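Local coordinates for protein cell division GTPase FtsZ, diverged (Clostridium botulinum C, PDB 3V3T) that is a divergent member of the tubulin/FtsZ family, with a Rossmann-like GTPase domain followed by a TubZ-like C-terminal domain, at residues Ile7-Ile12 with Ile93-Met98; Gly17-Thr22 with Asp174-Phe179; Ser212-Glu217 with Lys233-Ala238; Cys245-Ile250 with Val283-Glu288. The protein carries 1 engineered substitution. One frame throughout, in Å; residues are numbered along the deposited sequence.

Contact 1 (Ile7-Ile12 with Ile93-Met98); sequences IVFAPI and IFVATM
F9 and I93 lie side by side and point the same way on one face of a parallel strand pair. I93 CB sits 3.8 Å from F9 CD1, its CG2 and CD1 reach F9 CE1, and V95 CG2 closes on the same F9 CD1 at 3.8 Å, meeting the ring obliquely as the two side chains cross at a slant. With I7 CG1 beside the backbone N (chi1 -72°), CG2 falls anti to that N, covers one face of the F9 ring off-centre and also touches I93 CD1. The other sheet face carries A10 and F94: A10 CB meets F94 CD1 at 3.6 Å, and I12, running alongside F94, brings its CD1 to 3.9 Å from F94 CD1. Between the two layers of side chains the backbones are joined by I93 N to V8 O, A10 N to I93 O (2.8 Å), V95 N to A10 O (3.2 Å) and I12 N to V95 O. V95 N approaches A10 O from well above the carbonyl plane. Beyond I12 a water donates to I12 O at 2.6 Å and accepts from T97 N, bridging the strands. Helix 14-26 packs through V20 and L23 on the F9 face, while T107 and I110 of helix 101-117 meet F94 on the other. As befits a Rossmann-like central sheet, buried strand peptides bond one another, 7-11 also bonding strand 31-36, and hydrocarbon faces both helix layers.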
loop_
_atom_site.group_PDB
_atom_site.type_symbol
_atom_site.label_atom_id
_atom_site.label_comp_id
_atom_site.label_asym_id
_atom_site.label_seq_id
_atom_site.Cartn_x
_atom_site.Cartn_y
_atom_site.Cartn_z
ATOM N N ILE A 7 -1.367 -13.093 -5.123
ATOM C CA ILE A 7 -1.897 -11.824 -4.688
ATOM C C ILE A 7 -3.075 -11.447 -5.549
ATOM O O ILE A 7 -3.028 -11.599 -6.777
ATOM C CB ILE A 7 -0.855 -10.706 -4.813
ATOM C CG1 ILE A 7 0.231 -10.874 -3.753
ATOM C CG2 ILE A 7 -1.522 -9.342 -4.648
ATOM C CD1 ILE A 7 1.465 -10.041 -4.014
ATOM N N VAL A 8 -4.133 -10.961 -4.909
ATOM C CA VAL A 8 -5.216 -10.309 -5.642
ATOM C C VAL A 8 -5.423 -8.929 -5.071
ATOM O O VAL A 8 -5.532 -8.767 -3.856
ATOM C CB VAL A 8 -6.547 -11.083 -5.574
ATOM C CG1 VAL A 8 -6.916 -11.390 -4.135
ATOM C CG2 VAL A 8 -7.654 -10.281 -6.245
ATOM N N PHE A 9 -5.450 -7.933 -5.950
ATOM C CA PHE A 9 -5.735 -6.563 -5.553
ATOM C C PHE A 9 -7.221 -6.265 -5.695
ATOM O O PHE A 9 -7.872 -6.669 -6.670
ATOM C CB PHE A 9 -4.943 -5.571 -6.412
ATOM C CG PHE A 9 -3.474 -5.541 -6.103
ATOM C CD1 PHE A 9 -2.994 -4.804 -5.032
ATOM C CD2 PHE A 9 -2.577 -6.245 -6.876
ATOM C CE1 PHE A 9 -1.657 -4.780 -4.731
ATOM C CE2 PHE A 9 -1.226 -6.215 -6.586
ATOM C CZ PHE A 9 -0.768 -5.482 -5.512
ATOM N N ALA A 10 -7.751 -5.542 -4.725
ATOM C CA ALA A 10 -9.103 -5.042 -4.826
ATOM C C ALA A 10 -9.082 -3.531 -4.709
ATOM O O ALA A 10 -9.362 -2.977 -3.645
ATOM C CB ALA A 10 -9.972 -5.652 -3.748
ATOM N N PRO A 11 -8.724 -2.850 -5.804
ATOM C CA PRO A 11 -8.825 -1.388 -5.813
ATOM C C PRO A 11 -10.293 -0.997 -5.737
ATOM O O PRO A 11 -11.146 -1.662 -6.337
ATOM C CB PRO A 11 -8.229 -0.997 -7.162
ATOM C CG PRO A 11 -8.412 -2.211 -8.015
ATOM C CD PRO A 11 -8.326 -3.401 -7.110
ATOM N N ILE A 12 -10.580 0.057 -4.981
ATOM C CA ILE A 12 -11.942 0.519 -4.790
ATOM C C ILE A 12 -11.977 2.017 -5.033
ATOM O O ILE A 12 -11.326 2.790 -4.318
ATOM C CB ILE A 12 -12.451 0.201 -3.358
ATOM C CG1 ILE A 12 -12.575 -1.317 -3.171
ATOM C CG2 ILE A 12 -13.783 0.914 -3.078
ATOM C CD1 ILE A 12 -13.079 -1.733 -1.833
ATOM N N ILE A 93 -5.265 -7.505 -1.198
ATOM C CA ILE A 93 -4.824 -6.157 -0.888
ATOM C C ILE A 93 -5.784 -5.144 -1.457
ATOM O O ILE A 93 -5.935 -5.021 -2.672
ATOM C CB ILE A 93 -3.381 -5.899 -1.387
ATOM C CG1 ILE A 93 -2.426 -6.972 -0.833
ATOM C CG2 ILE A 93 -2.902 -4.486 -0.971
ATOM C CD1 ILE A 93 -0.973 -6.897 -1.434
ATOM N N PHE A 94 -6.470 -4.442 -0.566
ATOM C CA PHE A 94 -7.385 -3.403 -0.985
ATOM C C PHE A 94 -6.554 -2.148 -1.208
ATOM O O PHE A 94 -5.544 -1.919 -0.536
ATOM C CB PHE A 94 -8.441 -3.154 0.097
ATOM C CG PHE A 94 -9.358 -4.307 0.311
ATOM C CD1 PHE A 94 -10.550 -4.395 -0.393
ATOM C CD2 PHE A 94 -9.023 -5.325 1.196
ATOM C CE1 PHE A 94 -11.397 -5.479 -0.215
ATOM C CE2 PHE A 94 -9.867 -6.397 1.391
ATOM C CZ PHE A 94 -11.058 -6.478 0.673
ATOM N N VAL A 95 -6.989 -1.334 -2.152
ATOM C CA VAL A 95 -6.250 -0.144 -2.521
ATOM C C VAL A 95 -7.217 1.010 -2.682
ATOM O O VAL A 95 -8.204 0.900 -3.413
ATOM C CB VAL A 95 -5.527 -0.366 -3.847
ATOM C CG1 VAL A 95 -4.626 0.802 -4.142
ATOM C CG2 VAL A 95 -4.714 -1.672 -3.801
ATOM N N ALA A 96 -6.963 2.114 -1.993
ATOM C CA ALA A 96 -7.866 3.250 -2.106
ATOM C C ALA A 96 -7.169 4.590 -1.948
ATOM O O ALA A 96 -6.231 4.733 -1.158
ATOM C CB ALA A 96 -8.980 3.129 -1.068
ATOM N N THR A 97 -7.661 5.575 -2.683
ATOM C CA THR A 97 -7.346 6.969 -2.423
ATOM C C THR A 97 -8.248 7.388 -1.270
ATOM O O THR A 97 -9.473 7.387 -1.392
ATOM C CB THR A 97 -7.605 7.838 -3.678
ATOM O OG1 THR A 97 -6.664 7.470 -4.689
ATOM C CG2 THR A 97 -7.409 9.303 -3.372
ATOM N N MET A 98 -7.633 7.732 -0.145
ATOM C CA MET A 98 -8.370 7.920 1.092
ATOM C C MET A 98 -9.248 9.150 1.085
ATOM O O MET A 98 -10.178 9.253 1.886
ATOM C CB MET A 98 -7.411 7.912 2.275
ATOM C CG MET A 98 -6.671 6.589 2.369
ATOM S SD MET A 98 -5.346 6.530 3.589
ATOM C CE MET A 98 -6.235 6.696 5.133
HETATM O O HOH W 1 -9.948 4.928 -4.552
#

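Contact 2 (Gly17-Thr22 with Asp174-Phe179); sequences GNIVDT and DINKEF
N176 opens the meeting of the two helices by laying its side chain across that of I19 at about a right angle. OD1 lies 3.2 Å from I19 CG1 and 3.8 Å from I19 CD1, a polar oxygen laid against hydrocarbon, while N176 ND2 is 3.9 Å from N18 CB. ND2 also donates to a water at 3.0 Å, which gives a weak bond to T22 OG1. That hydroxyl, beside its own backbone N (chi1 -68°), donates to N18 O at 2.9 Å; T22 N reaches the same oxygen from the opposite face of its plane. Helix 14-26 is the first helix of the Rossmann-like domain, and 172-187 takes the place of the core helix that joins the two domains in the tubulin/FtsZ fold; their local axes cross at 41°, 8.8 Å apart. At K177 the backbone takes over, with CA 3.9 Å from T22 CG2, and the lysine chain leaves toward the exposed side. E178 points away and pairs with R169. F179 faces back across, its CD2 4.1 Å from I19 CG2, and its ring also packs on V126, Y162 and L164 of the sheet.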
loop_
_atom_site.group_PDB
_atom_site.type_symbol
_atom_site.label_atom_id
_atom_site.label_comp_id
_atom_site.label_asym_id
_atom_site.label_seq_id
_atom_site.Cartn_x
_atom_site.Cartn_y
_atom_site.Cartn_z
ATOM N N GLY A 17 -7.996 2.417 -8.418
ATOM C CA GLY A 17 -8.015 1.701 -9.676
ATOM C C GLY A 17 -6.830 2.113 -10.523
ATOM O O GLY A 17 -6.191 1.285 -11.177
ATOM N N ASN A 18 -6.529 3.405 -10.516
ATOM C CA ASN A 18 -5.408 3.923 -11.299
ATOM C C ASN A 18 -4.084 3.348 -10.822
ATOM O O ASN A 18 -3.184 3.079 -11.620
ATOM C CB ASN A 18 -5.389 5.456 -11.262
ATOM C CG ASN A 18 -6.543 6.068 -12.062
ATOM O OD1 ASN A 18 -7.117 5.419 -12.945
ATOM N ND2 ASN A 18 -6.895 7.310 -11.746
ATOM N N ILE A 19 -3.982 3.136 -9.515
ATOM C CA ILE A 19 -2.786 2.557 -8.935
ATOM C C ILE A 19 -2.588 1.121 -9.390
ATOM O O ILE A 19 -1.499 0.733 -9.814
ATOM C CB ILE A 19 -2.836 2.623 -7.407
ATOM C CG1 ILE A 19 -2.632 4.078 -6.950
ATOM C CG2 ILE A 19 -1.764 1.721 -6.808
ATOM C CD1 ILE A 19 -2.983 4.333 -5.505
ATOM N N VAL A 20 -3.649 0.329 -9.320
ATOM C CA VAL A 20 -3.556 -1.070 -9.721
ATOM C C VAL A 20 -3.423 -1.228 -11.230
ATOM O O VAL A 20 -2.678 -2.085 -11.701
ATOM C CB VAL A 20 -4.729 -1.894 -9.147
ATOM C CG1 VAL A 20 -4.675 -3.349 -9.633
ATOM C CG2 VAL A 20 -4.654 -1.848 -7.636
ATOM N N ASP A 21 -4.135 -0.391 -11.981
ATOM C CA ASP A 21 -4.009 -0.357 -13.430
ATOM C C ASP A 21 -2.563 -0.055 -13.825
ATOM O O ASP A 21 -2.017 -0.657 -14.747
ATOM C CB ASP A 21 -4.930 0.724 -13.989
ATOM C CG ASP A 21 -5.226 0.538 -15.455
ATOM O OD1 ASP A 21 -5.195 -0.620 -15.919
ATOM O OD2 ASP A 21 -5.508 1.549 -16.137
ATOM N N THR A 22 -1.940 0.888 -13.124
ATOM C CA THR A 22 -0.541 1.223 -13.396
ATOM C C THR A 22 0.377 0.043 -13.092
ATOM O O THR A 22 1.231 -0.311 -13.901
ATOM C CB THR A 22 -0.085 2.457 -12.586
ATOM O OG1 THR A 22 -0.767 3.612 -13.079
ATOM C CG2 THR A 22 1.422 2.675 -12.717
ATOM N N ASP A 174 2.767 10.313 -10.455
ATOM C CA ASP A 174 4.136 9.966 -10.070
ATOM C C ASP A 174 4.175 9.083 -8.827
ATOM O O ASP A 174 5.040 8.211 -8.697
ATOM C CB ASP A 174 4.983 11.217 -9.861
ATOM C CG ASP A 174 5.207 11.991 -11.141
ATOM O OD1 ASP A 174 5.505 11.361 -12.191
ATOM O OD2 ASP A 174 5.086 13.236 -11.091
ATOM N N ILE A 175 3.244 9.307 -7.907
ATOM C CA ILE A 175 3.135 8.429 -6.751
ATOM C C ILE A 175 2.806 7.027 -7.242
ATOM O O ILE A 175 3.414 6.046 -6.823
ATOM C CB ILE A 175 2.035 8.891 -5.806
ATOM C CG1 ILE A 175 2.346 10.294 -5.270
ATOM C CG2 ILE A 175 1.841 7.862 -4.664
ATOM C CD1 ILE A 175 3.473 10.333 -4.266
ATOM N N ASN A 176 1.848 6.954 -8.157
ATOM C CA ASN A 176 1.330 5.688 -8.663
ATOM C C ASN A 176 2.398 4.884 -9.374
ATOM O O ASN A 176 2.566 3.698 -9.118
ATOM C CB ASN A 176 0.165 5.949 -9.625
ATOM C CG ASN A 176 -1.038 6.525 -8.925
ATOM O OD1 ASN A 176 -1.003 6.761 -7.715
ATOM N ND2 ASN A 176 -2.110 6.753 -9.670
ATOM N N LYS A 177 3.114 5.542 -10.279
ATOM C CA LYS A 177 4.138 4.876 -11.060
ATOM C C LYS A 177 5.237 4.385 -10.159
ATOM O O LYS A 177 5.756 3.285 -10.344
ATOM C CB LYS A 177 4.739 5.828 -12.094
ATOM C CG LYS A 177 3.837 6.148 -13.268
ATOM C CD LYS A 177 4.504 7.187 -14.168
ATOM C CE LYS A 177 3.608 7.597 -15.326
ATOM N NZ LYS A 177 4.337 8.464 -16.309
ATOM N N GLU A 178 5.622 5.216 -9.195
ATOM C CA GLU A 178 6.722 4.850 -8.322
ATOM C C GLU A 178 6.332 3.705 -7.395
ATOM O O GLU A 178 7.135 2.797 -7.157
ATOM C CB GLU A 178 7.221 6.046 -7.520
ATOM C CG GLU A 178 8.445 5.715 -6.699
ATOM C CD GLU A 178 9.370 6.903 -6.501
ATOM O OE1 GLU A 178 9.162 7.968 -7.151
ATOM O OE2 GLU A 178 10.309 6.753 -5.687
ATOM N N PHE A 179 5.105 3.733 -6.883
ATOM C CA PHE A 179 4.677 2.648 -6.009
ATOM C C PHE A 179 4.666 1.341 -6.765
ATOM O O PHE A 179 5.125 0.315 -6.258
ATOM C CB PHE A 179 3.296 2.850 -5.392
ATOM C CG PHE A 179 2.822 1.640 -4.617
ATOM C CD1 PHE A 179 3.338 1.369 -3.352
ATOM C CD2 PHE A 179 1.916 0.744 -5.178
ATOM C CE1 PHE A 179 2.926 0.241 -2.635
ATOM C CE2 PHE A 179 1.497 -0.382 -4.474
ATOM C CZ PHE A 179 1.992 -0.637 -3.203
HETATM O O HOH W 2 -1.952 6.689 -12.687
#

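Contact 3 (Ser212-Glu217 with Lys233-Ala238); sequences SNVILE and KESIFA
F237 lays its ring under the backbone of strand 212-217 and carries most of the contact. Its CB, the start of the side chain, touches V214 CG2 at 3.9 Å; with V214 CG1 anti to the backbone N (chi1 165°), CG2 is left beside that N and faces F237 CB. The two side chains slide past each other in opposite directions. Farther out, CD1 and CE1 of F237 both lie 3.5 Å from N213 O, which approaches the ring obliquely. On the other flank CD2 and CE2 run below the I215 main chain, with CE2 3.6 Å from I215 N and also close to I215 O. The tip, CZ, meets I215 CG1 at 4.1 Å. One ring face is thus covered by main chain. V214 CA stands 4.1 Å from the centroid of the F237 ring, 12° off the ring normal, in a CH-pi contact. I215 N lies over the same face nearer the rim. S235 sets the loop beneath. Its OG accepts from F237 N at 3.2 Å, an ST turn that fixes the backbone from which the ring springs, and it rests against L216 CD2. A water joins S235 OG to I215 O, so this carbonyl is tied to the loop as well. The loop follows helix 224-233, whose S231 and L232 pack on L216. L164 of strand 160-165 packs on F237, and helix 172-187 meets I215 through L182 and F186. Strands 160-165 and 281-287 flank 211-217 in the sheet, the first through the N213-I161 backbone bond.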
loop_
_atom_site.group_PDB
_atom_site.type_symbol
_atom_site.label_atom_id
_atom_site.label_comp_id
_atom_site.label_asym_id
_atom_site.label_seq_id
_atom_site.Cartn_x
_atom_site.Cartn_y
_atom_site.Cartn_z
ATOM N N SER A 212 2.870 -1.703 9.284
ATOM C CA SER A 212 3.265 -0.887 8.162
ATOM C C SER A 212 4.520 -1.351 7.462
ATOM O O SER A 212 5.518 -1.709 8.076
ATOM C CB SER A 212 3.392 0.581 8.579
ATOM O OG SER A 212 2.333 1.312 8.014
ATOM N N ASN A 213 4.436 -1.298 6.147
ATOM C CA ASN A 213 5.542 -1.682 5.313
ATOM C C ASN A 213 6.040 -0.454 4.524
ATOM O O ASN A 213 5.258 0.397 4.101
ATOM C CB ASN A 213 5.119 -2.863 4.416
ATOM C CG ASN A 213 4.809 -4.151 5.223
ATOM O OD1 ASN A 213 4.718 -4.141 6.465
ATOM N ND2 ASN A 213 4.637 -5.263 4.504
ATOM N N VAL A 214 7.360 -0.337 4.384
ATOM C CA VAL A 214 7.943 0.740 3.582
ATOM C C VAL A 214 9.017 0.134 2.647
ATOM O O VAL A 214 9.813 -0.707 3.065
ATOM C CB VAL A 214 8.534 1.873 4.466
ATOM C CG1 VAL A 214 9.449 2.785 3.655
ATOM C CG2 VAL A 214 7.415 2.688 5.086
ATOM N N ILE A 215 9.008 0.533 1.377
ATOM C CA ILE A 215 9.967 0.026 0.398
ATOM C C ILE A 215 10.869 1.177 -0.019
ATOM O O ILE A 215 10.372 2.234 -0.402
ATOM C CB ILE A 215 9.245 -0.530 -0.865
ATOM C CG1 ILE A 215 8.204 -1.582 -0.478
ATOM C CG2 ILE A 215 10.254 -1.087 -1.873
ATOM C CD1 ILE A 215 7.352 -2.067 -1.635
ATOM N N LEU A 216 12.184 0.979 0.060
ATOM C CA LEU A 216 13.146 2.017 -0.324
ATOM C C LEU A 216 14.117 1.533 -1.382
ATOM O O LEU A 216 14.623 0.421 -1.300
ATOM C CB LEU A 216 13.969 2.467 0.881
ATOM C CG LEU A 216 13.186 2.991 2.092
ATOM C CD1 LEU A 216 14.107 3.109 3.309
ATOM C CD2 LEU A 216 12.538 4.329 1.768
ATOM N N GLU A 217 14.392 2.376 -2.368
ATOM C CA GLU A 217 15.508 2.132 -3.264
ATOM C C GLU A 217 16.538 3.267 -3.180
ATOM O O GLU A 217 16.187 4.441 -3.064
ATOM C CB GLU A 217 15.021 1.871 -4.690
ATOM C CG GLU A 217 14.314 0.518 -4.823
ATOM C CD GLU A 217 13.803 0.233 -6.220
ATOM O OE1 GLU A 217 14.051 1.041 -7.131
ATOM O OE2 GLU A 217 13.145 -0.810 -6.414
ATOM N N LYS A 233 13.904 10.605 2.887
ATOM C CA LYS A 233 13.372 11.949 2.752
ATOM C C LYS A 233 12.449 12.087 1.538
ATOM O O LYS A 233 11.403 12.748 1.608
ATOM C CB LYS A 233 14.499 12.951 2.661
ATOM C CG LYS A 233 15.049 13.339 4.019
ATOM C CD LYS A 233 14.013 14.098 4.851
ATOM C CE LYS A 233 14.529 14.339 6.265
ATOM N NZ LYS A 233 13.584 15.134 7.086
ATOM N N GLU A 234 12.845 11.462 0.431
ATOM C CA GLU A 234 12.101 11.566 -0.820
ATOM C C GLU A 234 11.024 10.498 -0.946
ATOM O O GLU A 234 10.330 10.426 -1.964
ATOM C CB GLU A 234 13.065 11.492 -2.011
ATOM C CG GLU A 234 14.027 12.687 -2.066
ATOM C CD GLU A 234 14.950 12.654 -3.268
ATOM O OE1 GLU A 234 15.060 11.589 -3.907
ATOM O OE2 GLU A 234 15.568 13.698 -3.575
ATOM N N SER A 235 10.883 9.672 0.085
ATOM C CA SER A 235 10.015 8.488 -0.002
ATOM C C SER A 235 8.548 8.820 -0.292
ATOM O O SER A 235 7.996 9.757 0.270
ATOM C CB SER A 235 10.110 7.649 1.275
ATOM O OG SER A 235 9.333 6.479 1.160
ATOM N N ILE A 236 7.920 8.043 -1.170
ATOM C CA ILE A 236 6.507 8.235 -1.452
ATOM C C ILE A 236 5.613 7.697 -0.337
ATOM O O ILE A 236 4.411 8.002 -0.297
ATOM C CB ILE A 236 6.077 7.578 -2.764
ATOM C CG1 ILE A 236 6.340 6.068 -2.718
ATOM C CG2 ILE A 236 6.761 8.243 -3.922
ATOM C CD1 ILE A 236 5.580 5.296 -3.760
ATOM N N PHE A 237 6.192 6.888 0.547
ATOM C CA PHE A 237 5.486 6.398 1.741
ATOM C C PHE A 237 5.392 7.440 2.841
ATOM O O PHE A 237 6.307 8.228 3.025
ATOM C CB PHE A 237 6.171 5.164 2.320
ATOM C CG PHE A 237 6.024 3.946 1.469
ATOM C CD1 PHE A 237 5.057 3.004 1.747
ATOM C CD2 PHE A 237 6.842 3.756 0.366
ATOM C CE1 PHE A 237 4.915 1.867 0.934
ATOM C CE2 PHE A 237 6.704 2.617 -0.439
ATOM C CZ PHE A 237 5.741 1.684 -0.150
ATOM N N ALA A 238 4.272 7.432 3.565
ATOM C CA ALA A 238 4.069 8.351 4.669
ATOM C C ALA A 238 5.207 8.231 5.676
ATOM O O ALA A 238 5.608 7.135 6.055
ATOM C CB ALA A 238 2.752 8.069 5.343
HETATM O O HOH W 3 9.951 5.025 -0.831
#

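Contact 4 (Cys245-Ile250 with Val283-Glu288); sequences CEFMGI and VATGIE
T285 and F247 share several polar contacts across this antiparallel pair. F247 O accepts both from T285 N, at 3.0 Å and nearly end-on to the carbonyl, and from T285 OG1 at 2.8 Å, tilted 24° from the carbonyl plane. The hydroxyl gets there because it stands between the backbone N and the carbonyl carbon (chi1 66°). T285 O takes E246 N at 2.7 Å and, more weakly, F247 N. G249 and V283 form a hydrogen-bonded pair, with G249 N to V283 O at 2.7 Å and V283 N to G249 O at 2.8 Å. Between F247 and G249, M248 CA makes a CH...O contact with V283 O, and the M248 and A284 side chains share a face of the sheet. C245 sends CB to I287 CG1 at 3.8 Å and SG to A284 CB at 4.1 Å. E246 CB rests 3.8 Å from G286 CA, a close approach at a residue without a side chain whose phi is positive. In the next shell, M209 lies on E246, F247 and T285; V265 of helix 258-265 packs on M248 and A284; R270 and F272 bond the M248 backbone on the other edge of strand 247-252. E246 and F247 face T285, a classic beta bulge between strands 247-252 and 281-287; G286 and I287 facing S212 form a G1 bulge between 281-287 and 211-217, both in the TubZ-like C-terminal part of the sheet.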
loop_
_atom_site.group_PDB
_atom_site.type_symbol
_atom_site.label_atom_id
_atom_site.label_comp_id
_atom_site.label_asym_id
_atom_site.label_seq_id
_atom_site.Cartn_x
_atom_site.Cartn_y
_atom_site.Cartn_z
ATOM N N CYS A 245 11.553 -2.029 13.156
ATOM C CA CYS A 245 10.615 -2.772 12.337
ATOM C C CYS A 245 10.694 -4.235 12.726
ATOM O O CYS A 245 11.449 -4.611 13.616
ATOM C CB CYS A 245 10.886 -2.582 10.842
ATOM S SG CYS A 245 12.509 -3.083 10.321
ATOM N N GLU A 246 9.913 -5.065 12.057
ATOM C CA GLU A 246 9.840 -6.469 12.424
ATOM C C GLU A 246 10.766 -7.301 11.530
ATOM O O GLU A 246 11.784 -7.808 11.989
ATOM C CB GLU A 246 8.379 -6.938 12.347
ATOM C CG GLU A 246 7.886 -7.696 13.574
ATOM C CD GLU A 246 8.099 -6.947 14.881
ATOM O OE1 GLU A 246 8.013 -5.705 14.894
ATOM O OE2 GLU A 246 8.352 -7.610 15.902
ATOM N N PHE A 247 10.415 -7.447 10.258
ATOM C CA PHE A 247 11.290 -8.127 9.308
ATOM C C PHE A 247 11.790 -7.114 8.284
ATOM O O PHE A 247 11.026 -6.273 7.815
ATOM C CB PHE A 247 10.558 -9.234 8.557
ATOM C CG PHE A 247 10.064 -10.348 9.426
ATOM C CD1 PHE A 247 10.557 -10.528 10.704
ATOM C CD2 PHE A 247 9.107 -11.231 8.952
ATOM C CE1 PHE A 247 10.107 -11.567 11.498
ATOM C CE2 PHE A 247 8.655 -12.269 9.739
ATOM C CZ PHE A 247 9.156 -12.440 11.014
ATOM N N MET A 248 13.075 -7.201 7.951
ATOM C CA MET A 248 13.657 -6.353 6.930
ATOM C C MET A 248 14.217 -7.192 5.792
ATOM O O MET A 248 14.849 -8.217 6.023
ATOM C CB MET A 248 14.752 -5.483 7.536
ATOM C CG MET A 248 15.421 -4.566 6.554
ATOM S SD MET A 248 16.666 -3.523 7.363
ATOM C CE MET A 248 15.630 -2.426 8.301
ATOM N N GLY A 249 13.941 -6.779 4.559
ATOM C CA GLY A 249 14.497 -7.445 3.397
ATOM C C GLY A 249 15.488 -6.541 2.693
ATOM O O GLY A 249 15.207 -5.363 2.458
ATOM N N ILE A 250 16.654 -7.085 2.364
ATOM C CA ILE A 250 17.712 -6.298 1.749
ATOM C C ILE A 250 18.247 -7.006 0.514
ATOM O O ILE A 250 18.783 -8.103 0.611
ATOM C CB ILE A 250 18.875 -6.072 2.740
ATOM C CG1 ILE A 250 18.401 -5.257 3.945
ATOM C CG2 ILE A 250 20.054 -5.371 2.063
ATOM C CD1 ILE A 250 19.401 -5.226 5.072
ATOM N N VAL A 283 13.262 -3.414 2.106
ATOM C CA VAL A 283 11.872 -3.505 2.489
ATOM C C VAL A 283 11.798 -3.651 3.994
ATOM O O VAL A 283 12.339 -4.609 4.549
ATOM C CB VAL A 283 11.209 -4.728 1.845
ATOM C CG1 VAL A 283 9.724 -4.781 2.217
ATOM C CG2 VAL A 283 11.390 -4.675 0.336
ATOM N N ALA A 284 11.145 -2.695 4.649
ATOM C CA ALA A 284 10.973 -2.719 6.094
ATOM C C ALA A 284 9.504 -2.968 6.429
ATOM O O ALA A 284 8.634 -2.227 5.981
ATOM C CB ALA A 284 11.448 -1.408 6.706
ATOM N N THR A 285 9.230 -4.012 7.209
ATOM C CA THR A 285 7.851 -4.392 7.506
ATOM C C THR A 285 7.610 -4.429 9.009
ATOM O O THR A 285 8.533 -4.615 9.783
ATOM C CB THR A 285 7.527 -5.790 6.923
ATOM O OG1 THR A 285 8.315 -6.779 7.598
ATOM C CG2 THR A 285 7.849 -5.838 5.431
ATOM N N GLY A 286 6.365 -4.259 9.424
ATOM C CA GLY A 286 6.030 -4.292 10.834
ATOM C C GLY A 286 6.302 -2.974 11.539
ATOM O O GLY A 286 6.400 -2.929 12.757
ATOM N N ILE A 287 6.429 -1.898 10.770
ATOM C CA ILE A 287 6.638 -0.578 11.346
ATOM C C ILE A 287 5.357 -0.095 12.002
ATOM O O ILE A 287 4.264 -0.267 11.448
ATOM C CB ILE A 287 7.041 0.438 10.250
ATOM C CG1 ILE A 287 8.419 0.103 9.686
ATOM C CG2 ILE A 287 7.032 1.854 10.790
ATOM C CD1 ILE A 287 8.770 0.872 8.404
ATOM N N GLU A 288 5.463 0.531 13.166
ATOM C CA GLU A 288 4.259 1.106 13.766
ATOM C C GLU A 288 3.570 1.993 12.734
ATOM O O GLU A 288 4.218 2.808 12.096
ATOM C CB GLU A 288 4.589 1.906 15.020
ATOM C CG GLU A 288 3.566 1.740 16.117
ATOM C CD GLU A 288 3.425 0.293 16.553
ATOM O OE1 GLU A 288 4.464 -0.396 16.674
ATOM O OE2 GLU A 288 2.277 -0.160 16.762
#

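From the N terminus, contact 1 brings strand 91-97 back beside strand 7-11 and closes a loop of about 80 residues. Contact 2 crosses it: helix 14-26 leaves from within that loop and meets helix 172-187 well after it has closed, and V20 packs on P11 and V95 to join the two. Contacts 3 and 4 follow in series, each closing a shorter loop in the C-terminal half. I236 and F237 of contact 3 press on F179, linking helix 172-187 to the loop after helix 224-233. Contact 3 touches contact 4 through neighbouring strands 211-217 and 281-287. Contacts 1 and 4 sit in the same mixed sheet, their centres about 21 Å apart.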